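Local coordinates for protein BB1 (Synthetic construct, PDB 6D0T) that is a de novo designed eight-stranded antiparallel beta-barrel, made in work aimed at barrels that activate the fluorescence of a bound dye, at residues 2-16 with 82-94. Numbering follows the deposited sequence.
Sequences VDAAQYFPGTWEFRF and LQVRSPDSVEVRF
Tyr7, in the short helix 4-7, lays its ring against the hairpin 82-94. Its phenol OH donates to the backbone O of Ser86, 2.8 Å away, nearly in line with that carbonyl (163°). CG stands anti to the backbone N (chi1 176°), which sends the ring out to the type I turn Ser86 to Ser89. Val84 meets the ring from the opposite direction, CG1 lying 3.6 Å from Tyr7 CZ. Val90 CG2 comes in at the ring edge, 3.8 Å from Tyr7 CE1. Arg108 makes a cation-pi contact with Tyr7, and its NE hydrogen-bonds to Pro87 O. Without the ring, as with an alanine here, Ser86 O is likely to lose this donor, and a gap would probably open beside Val84 and Val90. Deeper in, Phe8 CZ packs 3.9 Å from Leu82 CD1. Trp12 NE1 donates to Phe8 O at 2.9 Å, tying strand 10-16 back to the link that follows helix 4-7. Phe16 is buried further along the barrel. Phe94 turns its edge to one Phe16 face, with centroids 5.0 Å apart and planes at 75°; Phe14 covers the opposite face. Val92 CG2 sits 3.7 Å from Phe16 CE1. Strand 101-108 lies between strands 10-16 and 89-94 in the barrel. The chemistry is thus mainly apolar, with one directed phenol bond fixing the helix to the hairpin turn at the barrel end.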
# COMPACT_ATOMS: atom_id res chain seq x y z
N VAL A 2 2.64 11.76 -10.78
CA VAL A 2 3.00 12.48 -9.59
C VAL A 2 4.49 12.31 -9.31
O VAL A 2 5.11 11.31 -9.69
CB VAL A 2 2.18 12.03 -8.37
CG1 VAL A 2 0.68 12.17 -8.63
CG2 VAL A 2 2.55 10.60 -7.88
N ASP A 3 5.03 13.29 -8.59
CA ASP A 3 6.37 13.26 -8.02
C ASP A 3 6.30 12.49 -6.72
O ASP A 3 5.53 12.86 -5.82
CB ASP A 3 6.84 14.70 -7.81
CG ASP A 3 8.20 14.81 -7.20
OD1 ASP A 3 8.36 14.38 -6.02
OD2 ASP A 3 9.10 15.38 -7.87
N ALA A 4 7.06 11.40 -6.62
CA ALA A 4 6.83 10.46 -5.52
C ALA A 4 6.97 11.14 -4.16
O ALA A 4 6.13 10.95 -3.26
CB ALA A 4 7.81 9.29 -5.63
N ALA A 5 8.06 11.87 -3.96
CA ALA A 5 8.30 12.43 -2.64
C ALA A 5 7.45 13.65 -2.36
O ALA A 5 7.27 14.00 -1.19
CB ALA A 5 9.78 12.76 -2.48
N GLN A 6 6.95 14.34 -3.39
CA GLN A 6 5.95 15.37 -3.17
C GLN A 6 4.60 14.77 -2.73
O GLN A 6 3.95 15.28 -1.82
CB GLN A 6 5.75 16.19 -4.46
CG GLN A 6 4.67 17.27 -4.31
CD GLN A 6 4.48 18.09 -5.58
OE1 GLN A 6 4.82 17.64 -6.67
NE2 GLN A 6 3.87 19.25 -5.44
N TYR A 7 4.16 13.70 -3.38
CA TYR A 7 2.78 13.28 -3.31
C TYR A 7 2.52 12.24 -2.21
O TYR A 7 1.56 12.38 -1.45
CB TYR A 7 2.34 12.72 -4.67
CG TYR A 7 0.93 12.17 -4.64
CD1 TYR A 7 0.70 10.85 -4.35
CD2 TYR A 7 -0.17 12.98 -4.86
CE1 TYR A 7 -0.55 10.35 -4.25
CE2 TYR A 7 -1.44 12.50 -4.78
CZ TYR A 7 -1.64 11.16 -4.48
OH TYR A 7 -2.91 10.64 -4.38
N PHE A 8 3.36 11.22 -2.11
CA PHE A 8 2.97 10.08 -1.28
C PHE A 8 3.16 10.30 0.21
O PHE A 8 2.38 9.74 0.99
CB PHE A 8 3.71 8.80 -1.70
CG PHE A 8 3.24 8.24 -3.01
CD1 PHE A 8 2.00 7.69 -3.13
CD2 PHE A 8 4.05 8.34 -4.16
CE1 PHE A 8 1.55 7.21 -4.37
CE2 PHE A 8 3.61 7.85 -5.37
CZ PHE A 8 2.36 7.31 -5.48
N PRO A 9 4.12 11.11 0.67
CA PRO A 9 4.31 11.24 2.12
C PRO A 9 3.07 11.73 2.84
O PRO A 9 2.33 12.59 2.35
CB PRO A 9 5.48 12.23 2.24
CG PRO A 9 6.27 11.95 0.98
CD PRO A 9 5.19 11.78 -0.08
N GLY A 10 2.86 11.15 4.01
CA GLY A 10 1.66 11.44 4.76
C GLY A 10 1.06 10.21 5.42
O GLY A 10 1.66 9.12 5.41
N THR A 11 -0.09 10.42 6.03
CA THR A 11 -0.85 9.35 6.69
C THR A 11 -2.05 8.98 5.83
O THR A 11 -2.78 9.86 5.36
CB THR A 11 -1.31 9.81 8.06
OG1 THR A 11 -0.17 10.17 8.82
CG2 THR A 11 -2.07 8.70 8.78
N TRP A 12 -2.26 7.68 5.63
CA TRP A 12 -3.30 7.17 4.77
C TRP A 12 -4.02 6.03 5.48
O TRP A 12 -3.40 5.26 6.22
CB TRP A 12 -2.76 6.62 3.47
CG TRP A 12 -1.91 7.57 2.64
CD1 TRP A 12 -0.62 7.99 2.92
CD2 TRP A 12 -2.25 8.14 1.38
NE1 TRP A 12 -0.17 8.81 1.92
CE2 TRP A 12 -1.16 8.92 0.97
CE3 TRP A 12 -3.39 8.09 0.58
CZ2 TRP A 12 -1.16 9.62 -0.23
CZ3 TRP A 12 -3.39 8.79 -0.62
CH2 TRP A 12 -2.28 9.54 -1.01
N GLU A 13 -5.32 5.92 5.24
CA GLU A 13 -6.07 4.73 5.57
C GLU A 13 -6.06 3.83 4.35
O GLU A 13 -6.06 4.31 3.21
CB GLU A 13 -7.49 5.09 6.00
CG GLU A 13 -7.47 5.79 7.36
CD GLU A 13 -8.84 5.98 7.97
OE1 GLU A 13 -9.85 5.75 7.26
OE2 GLU A 13 -8.90 6.35 9.16
N PHE A 14 -6.06 2.52 4.59
CA PHE A 14 -6.11 1.58 3.48
C PHE A 14 -7.17 0.50 3.68
O PHE A 14 -7.57 0.18 4.81
CB PHE A 14 -4.75 0.91 3.21
CG PHE A 14 -4.33 -0.14 4.23
CD1 PHE A 14 -4.63 -1.48 4.03
CD2 PHE A 14 -3.56 0.21 5.32
CE1 PHE A 14 -4.19 -2.45 4.92
CE2 PHE A 14 -3.12 -0.77 6.22
CZ PHE A 14 -3.42 -2.08 6.02
N ARG A 15 -7.65 -0.01 2.55
CA ARG A 15 -8.52 -1.18 2.53
C ARG A 15 -8.11 -2.00 1.32
O ARG A 15 -8.09 -1.48 0.20
CB ARG A 15 -10.00 -0.82 2.43
CG ARG A 15 -10.92 -2.04 2.51
CD ARG A 15 -11.35 -2.56 1.14
NE ARG A 15 -12.47 -1.79 0.61
CZ ARG A 15 -13.75 -2.05 0.86
NH1 ARG A 15 -14.69 -1.27 0.35
NH2 ARG A 15 -14.11 -3.08 1.61
N PHE A 16 -7.75 -3.26 1.55
CA PHE A 16 -7.36 -4.18 0.49
C PHE A 16 -8.29 -5.39 0.53
O PHE A 16 -8.58 -5.90 1.62
CB PHE A 16 -5.93 -4.70 0.65
CG PHE A 16 -4.85 -3.64 0.75
CD1 PHE A 16 -4.95 -2.40 0.15
CD2 PHE A 16 -3.68 -3.95 1.42
CE1 PHE A 16 -3.91 -1.49 0.24
CE2 PHE A 16 -2.65 -3.06 1.50
CZ PHE A 16 -2.79 -1.80 0.91
N LEU A 82 0.24 0.62 -8.60
CA LEU A 82 -0.80 1.51 -8.13
C LEU A 82 -1.13 2.52 -9.20
O LEU A 82 -0.40 2.68 -10.19
CB LEU A 82 -0.39 2.22 -6.86
CG LEU A 82 0.91 2.97 -6.93
CD1 LEU A 82 0.68 4.39 -7.49
CD2 LEU A 82 1.54 3.02 -5.56
N GLN A 83 -2.26 3.18 -8.99
CA GLN A 83 -2.71 4.26 -9.86
C GLN A 83 -3.27 5.38 -9.00
O GLN A 83 -4.32 5.22 -8.36
CB GLN A 83 -3.77 3.79 -10.84
CG GLN A 83 -4.26 4.93 -11.75
CD GLN A 83 -3.14 5.59 -12.59
OE1 GLN A 83 -2.58 4.95 -13.48
NE2 GLN A 83 -2.84 6.88 -12.30
N VAL A 84 -2.59 6.52 -9.00
CA VAL A 84 -3.13 7.72 -8.37
C VAL A 84 -4.38 8.17 -9.11
O VAL A 84 -4.40 8.25 -10.34
CB VAL A 84 -2.07 8.83 -8.38
CG1 VAL A 84 -2.64 10.14 -7.77
CG2 VAL A 84 -0.85 8.39 -7.61
N ARG A 85 -5.43 8.50 -8.35
CA ARG A 85 -6.70 8.95 -8.91
C ARG A 85 -7.07 10.38 -8.59
O ARG A 85 -7.92 10.95 -9.28
CB ARG A 85 -7.86 8.07 -8.41
CG ARG A 85 -7.72 6.57 -8.59
CD ARG A 85 -7.68 6.17 -10.03
NE ARG A 85 -8.75 6.80 -10.80
CZ ARG A 85 -9.00 6.54 -12.08
NH1 ARG A 85 -8.30 5.61 -12.73
NH2 ARG A 85 -9.94 7.23 -12.71
N SER A 86 -6.52 10.95 -7.51
CA SER A 86 -6.87 12.29 -7.07
C SER A 86 -5.83 12.71 -6.06
O SER A 86 -4.97 11.89 -5.71
CB SER A 86 -8.25 12.33 -6.42
OG SER A 86 -8.13 11.78 -5.12
N PRO A 87 -5.91 13.93 -5.51
CA PRO A 87 -4.92 14.32 -4.50
C PRO A 87 -4.98 13.48 -3.25
O PRO A 87 -3.96 13.40 -2.54
CB PRO A 87 -5.25 15.79 -4.22
CG PRO A 87 -5.89 16.26 -5.53
CD PRO A 87 -6.68 15.07 -5.98
N ASP A 88 -6.11 12.81 -2.98
CA ASP A 88 -6.25 12.06 -1.74
C ASP A 88 -6.56 10.57 -1.93
O ASP A 88 -6.87 9.91 -0.94
CB ASP A 88 -7.31 12.69 -0.83
CG ASP A 88 -8.75 12.61 -1.39
OD1 ASP A 88 -8.99 12.05 -2.48
OD2 ASP A 88 -9.66 13.10 -0.66
N SER A 89 -6.45 10.01 -3.14
CA SER A 89 -6.90 8.64 -3.37
C SER A 89 -5.99 7.93 -4.35
O SER A 89 -5.68 8.47 -5.42
CB SER A 89 -8.34 8.61 -3.91
OG SER A 89 -8.70 7.31 -4.32
N VAL A 90 -5.54 6.73 -3.97
CA VAL A 90 -4.67 5.89 -4.78
C VAL A 90 -5.28 4.49 -4.85
O VAL A 90 -5.59 3.90 -3.81
CB VAL A 90 -3.24 5.82 -4.20
CG1 VAL A 90 -2.35 4.95 -5.11
CG2 VAL A 90 -2.65 7.19 -4.06
N GLU A 91 -5.42 3.93 -6.05
CA GLU A 91 -5.86 2.54 -6.16
C GLU A 91 -4.65 1.63 -6.29
O GLU A 91 -3.62 2.02 -6.84
CB GLU A 91 -6.83 2.35 -7.34
CG GLU A 91 -8.14 3.08 -7.10
CD GLU A 91 -9.22 2.86 -8.15
OE1 GLU A 91 -8.99 2.15 -9.17
OE2 GLU A 91 -10.34 3.41 -7.95
N VAL A 92 -4.75 0.42 -5.73
CA VAL A 92 -3.65 -0.54 -5.81
C VAL A 92 -4.17 -1.86 -6.36
O VAL A 92 -5.34 -2.22 -6.20
CB VAL A 92 -2.94 -0.77 -4.44
CG1 VAL A 92 -2.43 0.53 -3.89
CG2 VAL A 92 -3.84 -1.44 -3.43
N ARG A 93 -3.27 -2.58 -7.03
CA ARG A 93 -3.53 -3.93 -7.53
C ARG A 93 -2.29 -4.77 -7.26
O ARG A 93 -1.18 -4.36 -7.63
CB ARG A 93 -3.86 -3.89 -9.02
CG ARG A 93 -4.21 -5.22 -9.63
CD ARG A 93 -5.63 -5.62 -9.34
NE ARG A 93 -6.00 -6.85 -10.04
N PHE A 94 -2.44 -5.90 -6.59
CA PHE A 94 -1.23 -6.64 -6.23
C PHE A 94 -1.52 -8.13 -6.08
O PHE A 94 -2.66 -8.56 -5.92
CB PHE A 94 -0.57 -6.09 -4.94
CG PHE A 94 -1.45 -6.13 -3.69
CD1 PHE A 94 -2.15 -5.02 -3.30
CD2 PHE A 94 -1.48 -7.25 -2.87
CE1 PHE A 94 -2.91 -5.03 -2.14
CE2 PHE A 94 -2.26 -7.27 -1.70
CZ PHE A 94 -2.96 -6.18 -1.34